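Side-chain contacts in beta-d-glucoside glucohydrolase (Hypocrea jecorina, PDB 3ZZ1), which probably hydrolyses terminal, non-reducing beta-D-glucosyl residues to release beta-D-glucose, as a secreted family 3 beta-glucosidase of fungal cellulose degradation: residues I90-R93 / G94-G98; I139-G142 / Q143-G147. All blocks are in the same frame, centred on the assembly; numbering follows the deposited sequence.

Both contacts are local, each made of side chains and backbone one turn apart on a single helix, and both fall in the N-terminal, TIM-barrel-type family region of this glycoside hydrolase family 3 enzyme. Contact 1 comes first along the chain, on helix 87-103. The chain then passes through strand 108-109 and enters helix 134-150, where contact 2 lies. They follow in series, neither nested nor crossed, and no loop is closed by either. In space their centres are about 9 Å apart and the helices touch: R91 NE reaches N146 OD1 in a probable hydrogen bond, and R91 CG packs on Q143 O.

Contact 1: residues I90-R93 / G94-G98; sequences IRER and GQFIG
E92 lays its side chain over the ring of F96, one turn further along helix 87-103. From CB the chain runs fully extended, with CG anti to the backbone N (chi1 173°). CG sits 3.6 Å from the centroid of the F96 ring, close to the ring normal, and makes a CH-pi contact. CD follows over the rim, 3.7 Å from F96 CZ, and the carboxylate runs on nearly parallel to the ring (planes 3° apart), displaced past its CZ-CE2 edge. OE1 then lies near F96 CZ and OE2 near CE2, while OE2 is hydrogen-bonded by N322 ND2 of helix 320-329. H319 also meets the F96 ring, its plane inclined at about 30°. With an alanine in place of F96, the CG methylene of E92 would probably lose the face it rests on, leaving the acid steered mainly by N322. On another side of the helix R93 and I97 run alongside each other; I97 CD1 lies 4.0 Å from R93 NH1, over one face of the guanidinium, whose NH2 is hydrogen-bonded to T76 O. Backbone bonds join the two turns, among them F96 N to E92 O at 2.8 Å. The chemistry divides E92 in two: its CG methylene lies on the aromatic ring, while OE2 keeps a polar partner on the neighbouring helix.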
ATOM      1  N   ILE A  90      -8.384   4.577  -6.502  1.00 11.34           N
ATOM      2  CA  ILE A  90      -7.926   3.389  -5.792  1.00 11.36           C
ATOM      3  C   ILE A  90      -8.759   2.159  -6.152  1.00 11.51           C
ATOM      4  O   ILE A  90      -8.198   1.099  -6.431  1.00 11.43           O
ATOM      5  CB  ILE A  90      -7.871   3.621  -4.262  1.00 11.40           C
ATOM      6  CG1 ILE A  90      -6.787   4.653  -3.934  1.00 10.96           C
ATOM      7  CG2 ILE A  90      -7.599   2.304  -3.510  1.00 11.33           C
ATOM      8  CD1 ILE A  90      -6.959   5.358  -2.595  1.00 11.22           C
ATOM      9  N   ARG A  91     -10.087   2.304  -6.174  1.00 11.91           N
ATOM     10  CA  ARG A  91     -10.965   1.196  -6.579  1.00 12.15           C
ATOM     11  C   ARG A  91     -10.726   0.804  -8.040  1.00 12.06           C
ATOM     12  O   ARG A  91     -10.645  -0.388  -8.367  1.00 11.82           O
ATOM     13  CB  ARG A  91     -12.444   1.525  -6.362  1.00 12.49           C
ATOM     14  CG  ARG A  91     -13.332   0.280  -6.393  1.00 13.80           C
ATOM     15  CD  ARG A  91     -14.773   0.561  -6.789  1.00 16.54           C
ATOM     16  NE  ARG A  91     -15.511  -0.702  -6.926  1.00 18.90           N
ATOM     17  CZ  ARG A  91     -15.685  -1.370  -8.069  1.00 19.66           C
ATOM     18  NH1 ARG A  91     -15.197  -0.904  -9.216  1.00 20.24           N
ATOM     19  NH2 ARG A  91     -16.359  -2.511  -8.064  1.00 19.74           N
ATOM     20  N   GLU A  92     -10.611   1.810  -8.907  1.00 11.90           N
ATOM     21  CA  GLU A  92     -10.380   1.581 -10.334  1.00 12.12           C
ATOM     22  C   GLU A  92      -9.091   0.799 -10.585  1.00 11.89           C
ATOM     23  O   GLU A  92      -9.069  -0.126 -11.407  1.00 11.87           O
ATOM     24  CB  GLU A  92     -10.369   2.909 -11.109  1.00 12.05           C
ATOM     25  CG  GLU A  92      -9.979   2.767 -12.568  1.00 12.61           C
ATOM     26  CD  GLU A  92     -10.005   4.089 -13.305  1.00 13.77           C
ATOM     27  OE1 GLU A  92     -11.098   4.500 -13.738  1.00 14.11           O
ATOM     28  OE2 GLU A  92      -8.938   4.725 -13.427  1.00 13.83           O
ATOM     29  N   ARG A  93      -8.028   1.179  -9.876  1.00 11.88           N
ATOM     30  CA  ARG A  93      -6.753   0.463  -9.923  1.00 11.96           C
ATOM     31  C   ARG A  93      -6.964  -1.028  -9.636  1.00 12.11           C
ATOM     32  O   ARG A  93      -6.444  -1.886 -10.352  1.00 11.90           O
ATOM     33  CB  ARG A  93      -5.759   1.080  -8.932  1.00 11.96           C
ATOM     34  CG  ARG A  93      -4.344   0.499  -8.973  1.00 11.36           C
ATOM     35  CD  ARG A  93      -3.412   1.272  -8.026  1.00 11.12           C
ATOM     36  NE  ARG A  93      -2.140   0.589  -7.749  1.00 10.39           N
ATOM     37  CZ  ARG A  93      -1.984  -0.406  -6.874  1.00 10.30           C
ATOM     38  NH1 ARG A  93      -3.025  -0.874  -6.192  1.00 10.34           N
ATOM     39  NH2 ARG A  93      -0.790  -0.953  -6.691  1.00  8.65           N
ATOM     40  N   GLY A  94      -7.742  -1.324  -8.600  1.00 12.44           N
ATOM     41  CA  GLY A  94      -8.096  -2.703  -8.258  1.00 12.93           C
ATOM     42  C   GLY A  94      -8.862  -3.407  -9.366  1.00 13.17           C
ATOM     43  O   GLY A  94      -8.537  -4.541  -9.725  1.00 13.40           O
ATOM     44  N   GLN A  95      -9.873  -2.731  -9.912  1.00 13.26           N
ATOM     45  CA  GLN A  95     -10.675  -3.266 -11.017  1.00 13.52           C
ATOM     46  C   GLN A  95      -9.822  -3.584 -12.244  1.00 13.19           C
ATOM     47  O   GLN A  95      -9.954  -4.653 -12.851  1.00 13.19           O
ATOM     48  CB  GLN A  95     -11.798  -2.290 -11.400  1.00 13.68           C
ATOM     49  CG  GLN A  95     -12.689  -2.782 -12.560  1.00 15.11           C
ATOM     50  CD  GLN A  95     -13.605  -1.699 -13.115  1.00 16.60           C
ATOM     51  OE1 GLN A  95     -13.602  -1.424 -14.319  1.00 17.49           O
ATOM     52  NE2 GLN A  95     -14.387  -1.077 -12.240  1.00 16.48           N
ATOM     53  N   PHE A  96      -8.947  -2.649 -12.591  1.00 12.96           N
ATOM     54  CA  PHE A  96      -8.097  -2.778 -13.768  1.00 12.80           C
ATOM     55  C   PHE A  96      -7.081  -3.911 -13.580  1.00 12.72           C
ATOM     56  O   PHE A  96      -6.861  -4.701 -14.498  1.00 12.69           O
ATOM     57  CB  PHE A  96      -7.414  -1.439 -14.078  1.00 12.59           C
ATOM     58  CG  PHE A  96      -8.319  -0.414 -14.734  1.00 12.45           C
ATOM     59  CD1 PHE A  96      -9.699  -0.607 -14.820  1.00 12.89           C
ATOM     60  CD2 PHE A  96      -7.783   0.760 -15.251  1.00 12.64           C
ATOM     61  CE1 PHE A  96     -10.527   0.345 -15.426  1.00 12.77           C
ATOM     62  CE2 PHE A  96      -8.599   1.722 -15.861  1.00 12.41           C
ATOM     63  CZ  PHE A  96      -9.973   1.511 -15.953  1.00 12.74           C
ATOM     64  N   ILE A  97      -6.489  -3.996 -12.388  1.00 12.64           N
ATOM     65  CA  ILE A  97      -5.620  -5.124 -12.020  1.00 12.68           C
ATOM     66  C   ILE A  97      -6.391  -6.441 -12.122  1.00 12.65           C
ATOM     67  O   ILE A  97      -5.902  -7.408 -12.702  1.00 12.67           O
ATOM     68  CB  ILE A  97      -4.999  -4.959 -10.598  1.00 12.57           C
ATOM     69  CG1 ILE A  97      -3.877  -3.915 -10.629  1.00 12.67           C
ATOM     70  CG2 ILE A  97      -4.453  -6.290 -10.069  1.00 12.24           C
ATOM     71  CD1 ILE A  97      -3.437  -3.410  -9.273  1.00 12.56           C
ATOM     72  N   GLY A  98      -7.600  -6.459 -11.563  1.00 12.81           N
ATOM     73  CA  GLY A  98      -8.483  -7.622 -11.642  1.00 12.71           C
ATOM     74  C   GLY A  98      -8.721  -8.069 -13.073  1.00 12.53           C
ATOM     75  O   GLY A  98      -8.602  -9.259 -13.387  1.00 12.40           O
TER

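Contact 2: residues I139-G142 / Q143-G147; sequences IAMG and QTING
T144 turns its hydroxyl back onto the carbonyl of A140, the familiar helical motif in which a threonine bonds the oxygen four residues earlier, here in helix 134-150 of the TIM-barrel-type family region. OG1 donates to A140 O over 2.7 Å, while T144 N donates to the same oxygen at 2.9 Å. The two donors arrive from opposite faces of the carbonyl plane, the hydroxyl well above it, so one oxygen is gripped twice. Chi1 of -54° makes this possible by setting OG1 beside the backbone N and anti to the carbonyl carbon. The bond gives the buried hydroxyl an acceptor within its own helix. Around T144 lie F130 and, from helix 87-103, I90.

Elsewhere round the helix M141 and I145 meet obliquely, M141 CE lying 4.2 Å from I145 CD1. The methionine bends at chi2 (-63°) and chi3 (-76°), bringing its methyl round to the isoleucine, and I145 CD1 also rests 3.5 Å from M141 O. A192 of helix 178-194 touches both side chains, and strand 154-160 adds A157 against M141 and A155 against I145, so this apolar pair joins the helix to its neighbours in the fold.

The side chain of N146 leads away from the preceding turn, with R91 of helix 87-103 as the neighbour of its amide. Between N146 and T144 round the helix, the amide end of Q143 also leads away from that turn, but its CG still comes to 3.3 Å from I139 O.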
ATOM      1  N   ILE A 139      -9.002   1.786   4.445  1.00  9.96           N
ATOM      2  CA  ILE A 139      -9.902   2.247   3.381  1.00 10.08           C
ATOM      3  C   ILE A 139      -9.371   1.834   2.004  1.00  9.98           C
ATOM      4  O   ILE A 139     -10.104   1.256   1.201  1.00 10.21           O
ATOM      5  CB  ILE A 139     -10.152   3.785   3.446  1.00 10.08           C
ATOM      6  CG1 ILE A 139     -10.875   4.167   4.752  1.00 10.45           C
ATOM      7  CG2 ILE A 139     -10.930   4.269   2.219  1.00  9.94           C
ATOM      8  CD1 ILE A 139     -12.281   3.578   4.934  1.00  9.63           C
ATOM      9  N   ALA A 140      -8.093   2.111   1.749  1.00  9.76           N
ATOM     10  CA  ALA A 140      -7.457   1.712   0.496  1.00  9.80           C
ATOM     11  C   ALA A 140      -7.525   0.195   0.270  1.00  9.89           C
ATOM     12  O   ALA A 140      -7.853  -0.252  -0.832  1.00  9.79           O
ATOM     13  CB  ALA A 140      -6.016   2.217   0.434  1.00  9.52           C
ATOM     14  N   MET A 141      -7.239  -0.590   1.310  1.00  9.88           N
ATOM     15  CA  MET A 141      -7.364  -2.052   1.223  1.00 10.19           C
ATOM     16  C   MET A 141      -8.749  -2.475   0.742  1.00 10.48           C
ATOM     17  O   MET A 141      -8.872  -3.204  -0.246  1.00 11.11           O
ATOM     18  CB  MET A 141      -7.054  -2.726   2.566  1.00 10.03           C
ATOM     19  CG  MET A 141      -5.567  -2.775   2.938  1.00  9.29           C
ATOM     20  SD  MET A 141      -4.512  -3.718   1.826  1.00  8.91           S
ATOM     21  CE  MET A 141      -4.900  -5.414   2.270  1.00  9.82           C
ATOM     22  N   GLY A 142      -9.781  -1.999   1.438  1.00 10.57           N
ATOM     23  CA  GLY A 142     -11.171  -2.302   1.111  1.00 10.53           C
ATOM     24  C   GLY A 142     -11.585  -1.899  -0.292  1.00 10.60           C
ATOM     25  O   GLY A 142     -12.267  -2.661  -0.982  1.00 10.35           O
ATOM     26  N   GLN A 143     -11.171  -0.702  -0.716  1.00 10.67           N
ATOM     27  CA  GLN A 143     -11.496  -0.209  -2.056  1.00 10.72           C
ATOM     28  C   GLN A 143     -10.810  -1.039  -3.142  1.00 10.76           C
ATOM     29  O   GLN A 143     -11.410  -1.322  -4.179  1.00 11.04           O
ATOM     30  CB  GLN A 143     -11.147   1.280  -2.213  1.00 10.65           C
ATOM     31  CG  GLN A 143     -11.999   2.248  -1.367  1.00 11.02           C
ATOM     32  CD  GLN A 143     -13.424   2.468  -1.892  1.00 12.86           C
ATOM     33  OE1 GLN A 143     -14.290   2.932  -1.150  1.00 13.23           O
ATOM     34  NE2 GLN A 143     -13.667   2.144  -3.166  1.00 11.74           N
ATOM     35  N   THR A 144      -9.563  -1.436  -2.892  1.00 10.79           N
ATOM     36  CA  THR A 144      -8.761  -2.186  -3.868  1.00 11.03           C
ATOM     37  C   THR A 144      -9.291  -3.607  -4.040  1.00 11.10           C
ATOM     38  O   THR A 144      -9.341  -4.132  -5.153  1.00 11.39           O
ATOM     39  CB  THR A 144      -7.265  -2.229  -3.460  1.00 10.94           C
ATOM     40  OG1 THR A 144      -6.790  -0.894  -3.255  1.00 11.03           O
ATOM     41  CG2 THR A 144      -6.406  -2.907  -4.526  1.00 10.24           C
ATOM     42  N   ILE A 145      -9.689  -4.214  -2.928  1.00 11.29           N
ATOM     43  CA  ILE A 145     -10.194  -5.585  -2.922  1.00 11.28           C
ATOM     44  C   ILE A 145     -11.587  -5.659  -3.542  1.00 11.41           C
ATOM     45  O   ILE A 145     -11.872  -6.581  -4.297  1.00 11.13           O
ATOM     46  CB  ILE A 145     -10.139  -6.194  -1.495  1.00 11.07           C
ATOM     47  CG1 ILE A 145      -8.691  -6.564  -1.161  1.00 10.86           C
ATOM     48  CG2 ILE A 145     -11.044  -7.413  -1.362  1.00 10.78           C
ATOM     49  CD1 ILE A 145      -8.385  -6.603   0.312  1.00  9.89           C
ATOM     50  N   ASN A 146     -12.440  -4.680  -3.237  1.00 12.00           N
ATOM     51  CA  ASN A 146     -13.720  -4.538  -3.938  1.00 12.54           C
ATOM     52  C   ASN A 146     -13.482  -4.496  -5.452  1.00 12.30           C
ATOM     53  O   ASN A 146     -14.124  -5.225  -6.209  1.00 12.39           O
ATOM     54  CB  ASN A 146     -14.468  -3.282  -3.474  1.00 12.75           C
ATOM     55  CG  ASN A 146     -15.837  -3.129  -4.138  1.00 14.56           C
ATOM     56  OD1 ASN A 146     -16.019  -2.302  -5.040  1.00 15.08           O
ATOM     57  ND2 ASN A 146     -16.808  -3.929  -3.692  1.00 15.86           N
ATOM     58  N   GLY A 147     -12.530  -3.667  -5.871  1.00 12.02           N
ATOM     59  CA  GLY A 147     -12.165  -3.531  -7.277  1.00 12.09           C
ATOM     60  C   GLY A 147     -11.700  -4.830  -7.915  1.00 12.13           C
ATOM     61  O   GLY A 147     -12.265  -5.262  -8.922  1.00 11.86           O
TER